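PDB 1VPK: DNA polymerase III, beta subunit from Thermotoga maritima, which probably encircles DNA as a ring-shaped head-to-tail homodimer and tethers DNA polymerase to it for processive replication. Local coordinates for residues I28-L33 with V213-D218. Residues are numbered along the deposited sequence; the frame is centred on the assembly and turned at random.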
loop_
_atom_site.group_PDB
_atom_site.type_symbol
_atom_site.label_atom_id
_atom_site.label_comp_id
_atom_site.label_asym_id
_atom_site.label_seq_id
_atom_site.Cartn_x
_atom_site.Cartn_y
_atom_site.Cartn_z
ATOM N N ILE A 28 20.818 8.190 -3.638
ATOM C CA ILE A 28 21.126 8.386 -5.037
ATOM C C ILE A 28 21.796 7.192 -5.689
ATOM O O ILE A 28 21.477 6.846 -6.834
ATOM C CB ILE A 28 22.003 9.630 -5.244
ATOM C CG1 ILE A 28 21.123 10.830 -5.053
ATOM C CG2 ILE A 28 22.641 9.643 -6.679
ATOM C CD1 ILE A 28 21.847 12.150 -4.901
ATOM N N ALA A 29 22.750 6.600 -4.987
ATOM C CA ALA A 29 23.456 5.405 -5.447
ATOM C C ALA A 29 22.669 4.110 -5.412
ATOM O O ALA A 29 23.027 3.165 -6.127
ATOM C CB ALA A 29 24.756 5.236 -4.646
ATOM N N SER A 30 21.594 4.070 -4.629
ATOM C CA SER A 30 20.950 2.834 -4.252
ATOM C C SER A 30 20.363 2.028 -5.396
ATOM O O SER A 30 20.341 0.826 -5.296
ATOM C CB SER A 30 19.863 3.053 -3.188
ATOM O OG SER A 30 18.863 3.866 -3.705
ATOM N N LYS A 31 19.922 2.673 -6.482
ATOM C CA LYS A 31 19.257 1.920 -7.529
ATOM C C LYS A 31 20.236 1.349 -8.585
ATOM O O LYS A 31 19.825 0.739 -9.578
ATOM C CB LYS A 31 18.108 2.723 -8.146
ATOM C CG LYS A 31 16.944 2.948 -7.168
ATOM C CD LYS A 31 15.652 3.130 -7.910
ATOM C CE LYS A 31 14.366 3.100 -7.036
ATOM N NZ LYS A 31 13.173 3.036 -8.031
ATOM N N ALA A 32 21.520 1.521 -8.354
ATOM C CA ALA A 32 22.567 0.896 -9.152
ATOM C C ALA A 32 23.056 -0.415 -8.468
ATOM O O ALA A 32 23.867 -1.139 -9.025
ATOM C CB ALA A 32 23.693 1.828 -9.349
ATOM N N LEU A 33 22.560 -0.734 -7.285
ATOM C CA LEU A 33 22.979 -1.992 -6.609
ATOM C C LEU A 33 22.484 -3.221 -7.379
ATOM O O LEU A 33 21.396 -3.174 -7.972
ATOM C CB LEU A 33 22.414 -2.042 -5.192
ATOM C CG LEU A 33 22.880 -0.992 -4.163
ATOM C CD1 LEU A 33 21.991 -0.993 -2.949
ATOM C CD2 LEU A 33 24.258 -1.322 -3.731
ATOM N N VAL A 213 18.515 6.556 -13.463
ATOM C CA VAL A 213 18.469 7.919 -14.027
ATOM C C VAL A 213 17.410 8.734 -13.284
ATOM O O VAL A 213 17.700 9.842 -12.785
ATOM C CB VAL A 213 18.223 7.900 -15.563
ATOM C CG1 VAL A 213 17.886 9.276 -16.098
ATOM C CG2 VAL A 213 19.474 7.392 -16.270
ATOM N N GLN A 214 16.223 8.134 -13.141
ATOM C CA GLN A 214 15.102 8.766 -12.487
ATOM C C GLN A 214 15.456 9.068 -11.021
ATOM O O GLN A 214 15.099 10.119 -10.468
ATOM C CB GLN A 214 13.909 7.836 -12.477
ATOM C CG GLN A 214 13.010 7.867 -13.645
ATOM C CD GLN A 214 11.659 7.264 -13.265
ATOM O OE1 GLN A 214 11.582 6.091 -12.860
ATOM N NE2 GLN A 214 10.609 8.069 -13.344
ATOM N N ASN A 215 16.128 8.121 -10.383
ATOM C CA ASN A 215 16.522 8.251 -8.981
ATOM C C ASN A 215 17.456 9.450 -8.803
ATOM O O ASN A 215 17.328 10.253 -7.865
ATOM C CB ASN A 215 17.227 6.960 -8.546
ATOM C CG ASN A 215 17.516 6.928 -7.088
ATOM O OD1 ASN A 215 16.639 7.187 -6.268
ATOM N ND2 ASN A 215 18.746 6.583 -6.740
ATOM N N VAL A 216 18.403 9.559 -9.721
ATOM C CA VAL A 216 19.345 10.684 -9.742
ATOM C C VAL A 216 18.599 12.045 -9.859
ATOM O O VAL A 216 18.763 12.960 -9.009
ATOM C CB VAL A 216 20.368 10.520 -10.912
ATOM C CG1 VAL A 216 21.184 11.779 -11.102
ATOM C CG2 VAL A 216 21.297 9.399 -10.601
ATOM N N LEU A 217 17.729 12.111 -10.846
ATOM C CA LEU A 217 16.972 13.334 -11.157
ATOM C C LEU A 217 16.043 13.721 -10.018
ATOM O O LEU A 217 15.906 14.913 -9.702
ATOM C CB LEU A 217 16.183 13.151 -12.448
ATOM C CG LEU A 217 16.973 12.855 -13.716
ATOM C CD1 LEU A 217 16.063 12.499 -14.861
ATOM C CD2 LEU A 217 17.896 14.011 -14.121
ATOM N N ASP A 218 15.392 12.729 -9.405
ATOM C CA ASP A 218 14.508 12.990 -8.281
ATOM C C ASP A 218 15.283 13.417 -7.062
ATOM O O ASP A 218 14.676 13.980 -6.169
ATOM C CB ASP A 218 13.586 11.793 -7.943
ATOM C CG ASP A 218 12.558 11.474 -9.080
ATOM O OD1 ASP A 218 12.213 12.373 -9.898
ATOM O OD2 ASP A 218 12.098 10.301 -9.158
#
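Asn215 ND2 reaches across to the C-terminal end of helix 19-29, where it lies 2.7 Å from Ile28 O and makes hydrogen bonds to Thr27 O and to Glu212 OE1, one turn back on its own helix. With CG anti to the backbone N (chi1 -173°), the amide is carried off helix 207-218 toward the carbonyls of Thr27 and Ile28. Ser30 OG, 4.1 Å from Asn215 ND2, turns back to bond the same Thr27 O. Lys31 lies over the amide from the other segment, its CG 4.0 Å from Asn215 CG, and its extended chain runs on past Asn215 CB at CD. Beside this polar group, Ile28 CG2 meets Val216 CG2 at 4.2 Å, the two side chains crossing at about a right angle; Val241 and Thr243 of strand 241-246 back them. A leucine in place of Asn215 would probably leave Thr27 O and Glu212 OE1 without this donor and bury an apolar tip against helix-end carbonyls. The contact joins the N-terminal and central domains, whose helices pack side by side on a shared antiparallel sheet, as in the ring of the DNA polymerase III beta subunit, where helices line the DNA channel and sheets form the outside.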